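Local coordinates for protein type I modular polyketide synthase (Streptomyces albus subsp. albus, PDB 6IYR) that probably transfers a malonyl-type extender unit from coenzyme A to the acyl carrier protein during chain elongation in salinomycin biosynthesis, at residues V200-A212 with F434-V448. Residues are numbered along the deposited sequence; the frame is centred on the assembly and turned at random.
Sequences VSLAEVWRAAGVA and FLTSLAEAWTHGVPV
Trp206 fits as a knob into a hole on the surface of helix 434-443, lined by Phe434, Ser437, Leu438 and Ala441, joining two helices of the acyltransferase domain that cross at -54°. The indole is long and flat enough to bridge the axes of segments 200-208 and 434-443, which stay 11.9 Å apart. With CG placed beside the backbone N and anti to the carbonyl carbon (chi1 -84°), the ring swings across to the other helix. Over one face of its six-membered ring lies Leu438 CD2, 3.9 Å from the ring centroid, in a CH-pi contact; Phe434 covers the pyrrole end of that same face, its plane turned 47° from the indole. Small Ala441 suits the ring edge, where its CB comes to 3.8 Å from Trp206 CZ3. Trp206 NE1 donates to Thr423 OG1, just after strand 419-421, and the backbone O of the same Thr423 is bonded to Ser437 OG, so one residue serves a polar atom from each helix. Phe434 in turn reaches back to the helix of residues 200-208, with its CZ pressed close to Val205 CG1 (3.3 Å) and its CE2 against Leu202 CD2. Beyond the helices the contact continues between two loops. Gly210 closes a Schellman motif, Val211 N bonding Trp206 O; its positive phi would jam a CB against the preceding carbonyl O. Gly445 ends the second helix in like manner. After these turns the branched valines meet, Val211 crossing Val446 at about a right angle, with CG1 of Val211 3.7 Å from CG1 of Val446.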
loop_
_atom_site.group_PDB
_atom_site.type_symbol
_atom_site.label_atom_id
_atom_site.label_comp_id
_atom_site.label_asym_id
_atom_site.label_seq_id
_atom_site.Cartn_x
_atom_site.Cartn_y
_atom_site.Cartn_z
ATOM N N VAL A 200 1.273 -0.766 8.824
ATOM C CA VAL A 200 2.480 -1.239 9.507
ATOM C C VAL A 200 2.457 -2.777 9.568
ATOM O O VAL A 200 3.452 -3.427 9.345
ATOM C CB VAL A 200 2.587 -0.622 10.897
ATOM C CG1 VAL A 200 3.719 -1.277 11.702
ATOM C CG2 VAL A 200 2.838 0.879 10.743
ATOM N N SER A 201 1.284 -3.348 9.751
ATOM C CA SER A 201 1.198 -4.767 9.983
ATOM C C SER A 201 1.215 -5.558 8.703
ATOM O O SER A 201 1.881 -6.571 8.653
ATOM C CB SER A 201 0.031 -5.103 10.870
ATOM O OG SER A 201 0.264 -4.545 12.170
ATOM N N LEU A 202 0.648 -5.012 7.625
ATOM C CA LEU A 202 0.741 -5.646 6.325
ATOM C C LEU A 202 2.183 -5.671 5.838
ATOM O O LEU A 202 2.611 -6.605 5.149
ATOM C CB LEU A 202 -0.131 -4.912 5.308
ATOM C CG LEU A 202 -1.654 -5.016 5.522
ATOM C CD1 LEU A 202 -2.344 -4.254 4.416
ATOM C CD2 LEU A 202 -2.132 -6.468 5.487
ATOM N N ALA A 203 2.935 -4.609 6.125
ATOM C CA ALA A 203 4.306 -4.511 5.629
ATOM C C ALA A 203 5.189 -5.625 6.219
ATOM O O ALA A 203 6.119 -6.106 5.585
ATOM C CB ALA A 203 4.892 -3.145 5.943
ATOM N N GLU A 204 4.944 -5.920 7.485
ATOM C CA GLU A 204 5.660 -6.931 8.213
ATOM C C GLU A 204 5.357 -8.341 7.690
ATOM O O GLU A 204 6.254 -9.145 7.594
ATOM C CB GLU A 204 5.253 -6.841 9.660
ATOM C CG GLU A 204 6.050 -7.749 10.559
ATOM C CD GLU A 204 7.456 -7.245 10.783
ATOM O OE1 GLU A 204 7.842 -6.156 10.262
ATOM O OE2 GLU A 204 8.176 -7.956 11.499
ATOM N N VAL A 205 4.147 -8.572 7.193
ATOM C CA VAL A 205 3.851 -9.837 6.460
ATOM C C VAL A 205 4.647 -9.952 5.199
ATOM O O VAL A 205 5.261 -10.963 4.968
ATOM C CB VAL A 205 2.362 -9.969 6.142
ATOM C CG1 VAL A 205 2.037 -11.280 5.417
ATOM C CG2 VAL A 205 1.609 -9.892 7.435
ATOM N N TRP A 206 4.771 -8.868 4.441
ATOM C CA TRP A 206 5.590 -8.896 3.258
ATOM C C TRP A 206 7.029 -9.229 3.634
ATOM O O TRP A 206 7.653 -10.105 3.036
ATOM C CB TRP A 206 5.529 -7.581 2.508
ATOM C CG TRP A 206 4.342 -7.421 1.563
ATOM C CD1 TRP A 206 3.181 -6.749 1.819
ATOM C CD2 TRP A 206 4.225 -7.921 0.228
ATOM N NE1 TRP A 206 2.375 -6.754 0.714
ATOM C CE2 TRP A 206 2.964 -7.514 -0.261
ATOM C CE3 TRP A 206 5.050 -8.684 -0.597
ATOM C CZ2 TRP A 206 2.525 -7.824 -1.545
ATOM C CZ3 TRP A 206 4.641 -8.918 -1.908
ATOM C CH2 TRP A 206 3.397 -8.503 -2.362
ATOM N N ARG A 207 7.514 -8.599 4.710
ATOM C CA ARG A 207 8.866 -8.817 5.222
ATOM C C ARG A 207 9.099 -10.247 5.692
ATOM O O ARG A 207 10.072 -10.861 5.328
ATOM C CB ARG A 207 9.135 -7.888 6.402
ATOM C CG ARG A 207 10.139 -6.786 6.151
ATOM C CD ARG A 207 10.690 -6.239 7.466
ATOM N NE ARG A 207 10.455 -7.163 8.580
ATOM C CZ ARG A 207 11.383 -7.876 9.218
ATOM N NH1 ARG A 207 12.664 -7.800 8.888
ATOM N NH2 ARG A 207 11.018 -8.679 10.204
ATOM N N ALA A 208 8.179 -10.771 6.476
ATOM C CA ALA A 208 8.229 -12.173 6.927
ATOM C C ALA A 208 8.234 -13.171 5.753
ATOM O O ALA A 208 8.756 -14.284 5.862
ATOM C CB ALA A 208 7.060 -12.451 7.852
ATOM N N ALA A 209 7.643 -12.774 4.639
ATOM C CA ALA A 209 7.541 -13.620 3.464
ATOM C C ALA A 209 8.763 -13.443 2.584
ATOM O O ALA A 209 8.807 -13.870 1.426
ATOM C CB ALA A 209 6.296 -13.241 2.687
ATOM N N GLY A 210 9.759 -12.763 3.111
ATOM C CA GLY A 210 11.028 -12.673 2.431
ATOM C C GLY A 210 11.214 -11.434 1.594
ATOM O O GLY A 210 12.197 -11.326 0.880
ATOM N N VAL A 211 10.250 -10.515 1.617
ATOM C CA VAL A 211 10.347 -9.337 0.776
ATOM C C VAL A 211 10.788 -8.154 1.626
ATOM O O VAL A 211 9.980 -7.510 2.269
ATOM C CB VAL A 211 9.008 -9.010 0.091
ATOM C CG1 VAL A 211 9.196 -7.814 -0.828
ATOM C CG2 VAL A 211 8.551 -10.200 -0.708
ATOM N N ALA A 212 12.085 -7.893 1.646
ATOM C CA ALA A 212 12.624 -6.824 2.461
ATOM C C ALA A 212 12.599 -5.520 1.644
ATOM O O ALA A 212 12.869 -5.513 0.446
ATOM C CB ALA A 212 14.036 -7.177 2.903
ATOM N N PHE A 434 -4.043 -12.024 -0.246
ATOM C CA PHE A 434 -2.658 -11.744 0.043
ATOM C C PHE A 434 -1.788 -12.703 -0.761
ATOM O O PHE A 434 -0.881 -12.277 -1.448
ATOM C CB PHE A 434 -2.405 -11.856 1.550
ATOM C CG PHE A 434 -1.274 -10.970 2.055
ATOM C CD1 PHE A 434 -0.054 -10.905 1.384
ATOM C CD2 PHE A 434 -1.400 -10.266 3.236
ATOM C CE1 PHE A 434 0.994 -10.120 1.861
ATOM C CE2 PHE A 434 -0.358 -9.484 3.714
ATOM C CZ PHE A 434 0.832 -9.401 3.018
ATOM N N LEU A 435 -2.114 -13.995 -0.741
ATOM C CA LEU A 435 -1.343 -14.972 -1.512
ATOM C C LEU A 435 -1.331 -14.590 -2.938
ATOM O O LEU A 435 -0.313 -14.740 -3.632
ATOM C CB LEU A 435 -1.958 -16.380 -1.427
ATOM C CG LEU A 435 -1.338 -17.337 -0.433
ATOM C CD1 LEU A 435 -2.067 -18.679 -0.499
ATOM C CD2 LEU A 435 0.144 -17.519 -0.715
ATOM N N THR A 436 -2.464 -14.162 -3.459
ATOM C CA THR A 436 -2.433 -13.799 -4.850
ATOM C C THR A 436 -1.607 -12.542 -5.138
ATOM O O THR A 436 -0.873 -12.477 -6.140
ATOM C CB THR A 436 -3.787 -13.890 -5.595
ATOM O OG1 THR A 436 -3.983 -12.758 -6.427
ATOM C CG2 THR A 436 -4.941 -14.143 -4.723
ATOM N N SER A 437 -1.526 -11.659 -4.154
ATOM C CA SER A 437 -0.590 -10.531 -4.250
ATOM C C SER A 437 0.866 -10.964 -4.219
ATOM O O SER A 437 1.638 -10.489 -5.024
ATOM C CB SER A 437 -0.879 -9.502 -3.164
ATOM O OG SER A 437 -2.130 -8.873 -3.453
ATOM N N LEU A 438 1.237 -11.832 -3.284
ATOM C CA LEU A 438 2.557 -12.425 -3.297
ATOM C C LEU A 438 2.886 -13.099 -4.646
ATOM O O LEU A 438 4.001 -12.982 -5.140
ATOM C CB LEU A 438 2.695 -13.452 -2.190
ATOM C CG LEU A 438 2.510 -12.950 -0.774
ATOM C CD1 LEU A 438 2.390 -14.154 0.144
ATOM C CD2 LEU A 438 3.699 -12.098 -0.346
ATOM N N ALA A 439 1.921 -13.794 -5.243
ATOM C CA ALA A 439 2.155 -14.459 -6.531
ATOM C C ALA A 439 2.470 -13.486 -7.632
ATOM O O ALA A 439 3.368 -13.727 -8.438
ATOM C CB ALA A 439 0.932 -15.275 -6.928
ATOM N N GLU A 440 1.647 -12.455 -7.771
ATOM C CA GLU A 440 1.916 -11.417 -8.768
ATOM C C GLU A 440 3.309 -10.883 -8.590
ATOM O O GLU A 440 4.038 -10.652 -9.558
ATOM C CB GLU A 440 0.982 -10.231 -8.625
ATOM C CG GLU A 440 -0.449 -10.525 -8.961
ATOM C CD GLU A 440 -1.365 -9.448 -8.441
ATOM O OE1 GLU A 440 -0.986 -8.253 -8.559
ATOM O OE2 GLU A 440 -2.417 -9.813 -7.874
ATOM N N ALA A 441 3.633 -10.573 -7.357
ATOM C CA ALA A 441 4.959 -10.020 -7.087
ATOM C C ALA A 441 6.026 -10.985 -7.570
ATOM O O ALA A 441 6.950 -10.611 -8.287
ATOM C CB ALA A 441 5.135 -9.779 -5.614
ATOM N N TRP A 442 5.948 -12.212 -7.080
ATOM C CA TRP A 442 6.939 -13.238 -7.417
ATOM C C TRP A 442 7.066 -13.426 -8.928
ATOM O O TRP A 442 8.174 -13.476 -9.457
ATOM C CB TRP A 442 6.601 -14.554 -6.711
ATOM C CG TRP A 442 7.566 -15.616 -7.004
ATOM C CD1 TRP A 442 8.743 -15.834 -6.373
ATOM C CD2 TRP A 442 7.492 -16.579 -8.074
ATOM N NE1 TRP A 442 9.424 -16.858 -6.988
ATOM C CE2 TRP A 442 8.652 -17.368 -7.999
ATOM C CE3 TRP A 442 6.509 -16.911 -9.012
ATOM C CZ2 TRP A 442 8.875 -18.461 -8.841
ATOM C CZ3 TRP A 442 6.735 -17.994 -9.863
ATOM C CH2 TRP A 442 7.914 -18.745 -9.775
ATOM N N THR A 443 5.960 -13.369 -9.656
ATOM C CA THR A 443 6.062 -13.538 -11.088
ATOM C C THR A 443 6.840 -12.409 -11.714
ATOM O O THR A 443 7.343 -12.550 -12.823
ATOM C CB THR A 443 4.699 -13.712 -11.805
ATOM O OG1 THR A 443 3.886 -12.541 -11.683
ATOM C CG2 THR A 443 3.972 -14.981 -11.290
ATOM N N HIS A 444 6.945 -11.279 -11.014
ATOM C CA HIS A 444 7.641 -10.135 -11.587
ATOM C C HIS A 444 9.068 -10.061 -11.087
ATOM O O HIS A 444 9.820 -9.165 -11.472
ATOM C CB HIS A 444 6.909 -8.831 -11.251
ATOM C CG HIS A 444 5.621 -8.672 -11.974
ATOM N ND1 HIS A 444 5.463 -9.049 -13.292
ATOM C CD2 HIS A 444 4.387 -8.342 -11.528
ATOM C CE1 HIS A 444 4.206 -8.865 -13.653
ATOM N NE2 HIS A 444 3.550 -8.373 -12.619
ATOM N N GLY A 445 9.414 -10.968 -10.184
ATOM C CA GLY A 445 10.782 -11.113 -9.727
ATOM C C GLY A 445 10.969 -10.559 -8.336
ATOM O O GLY A 445 12.068 -10.542 -7.801
ATOM N N VAL A 446 9.889 -10.185 -7.680
ATOM C CA VAL A 446 10.022 -9.865 -6.270
ATOM C C VAL A 446 10.327 -11.148 -5.531
ATOM O O VAL A 446 9.646 -12.151 -5.751
ATOM C CB VAL A 446 8.725 -9.265 -5.752
ATOM C CG1 VAL A 446 8.844 -8.950 -4.287
ATOM C CG2 VAL A 446 8.376 -8.041 -6.565
ATOM N N PRO A 447 11.312 -11.126 -4.613
ATOM C CA PRO A 447 11.834 -12.383 -4.052
ATOM C C PRO A 447 11.009 -12.938 -2.900
ATOM O O PRO A 447 11.503 -13.115 -1.804
ATOM C CB PRO A 447 13.249 -12.014 -3.588
ATOM C CG PRO A 447 13.187 -10.542 -3.316
ATOM C CD PRO A 447 12.095 -9.956 -4.178
ATOM N N VAL A 448 9.799 -13.373 -3.208
ATOM C CA VAL A 448 8.988 -14.071 -2.245
ATOM C C VAL A 448 9.702 -15.374 -1.863
ATOM O O VAL A 448 10.281 -16.048 -2.709
ATOM C CB VAL A 448 7.602 -14.372 -2.859
ATOM C CG1 VAL A 448 6.732 -15.187 -1.900
ATOM C CG2 VAL A 448 6.927 -13.069 -3.258
#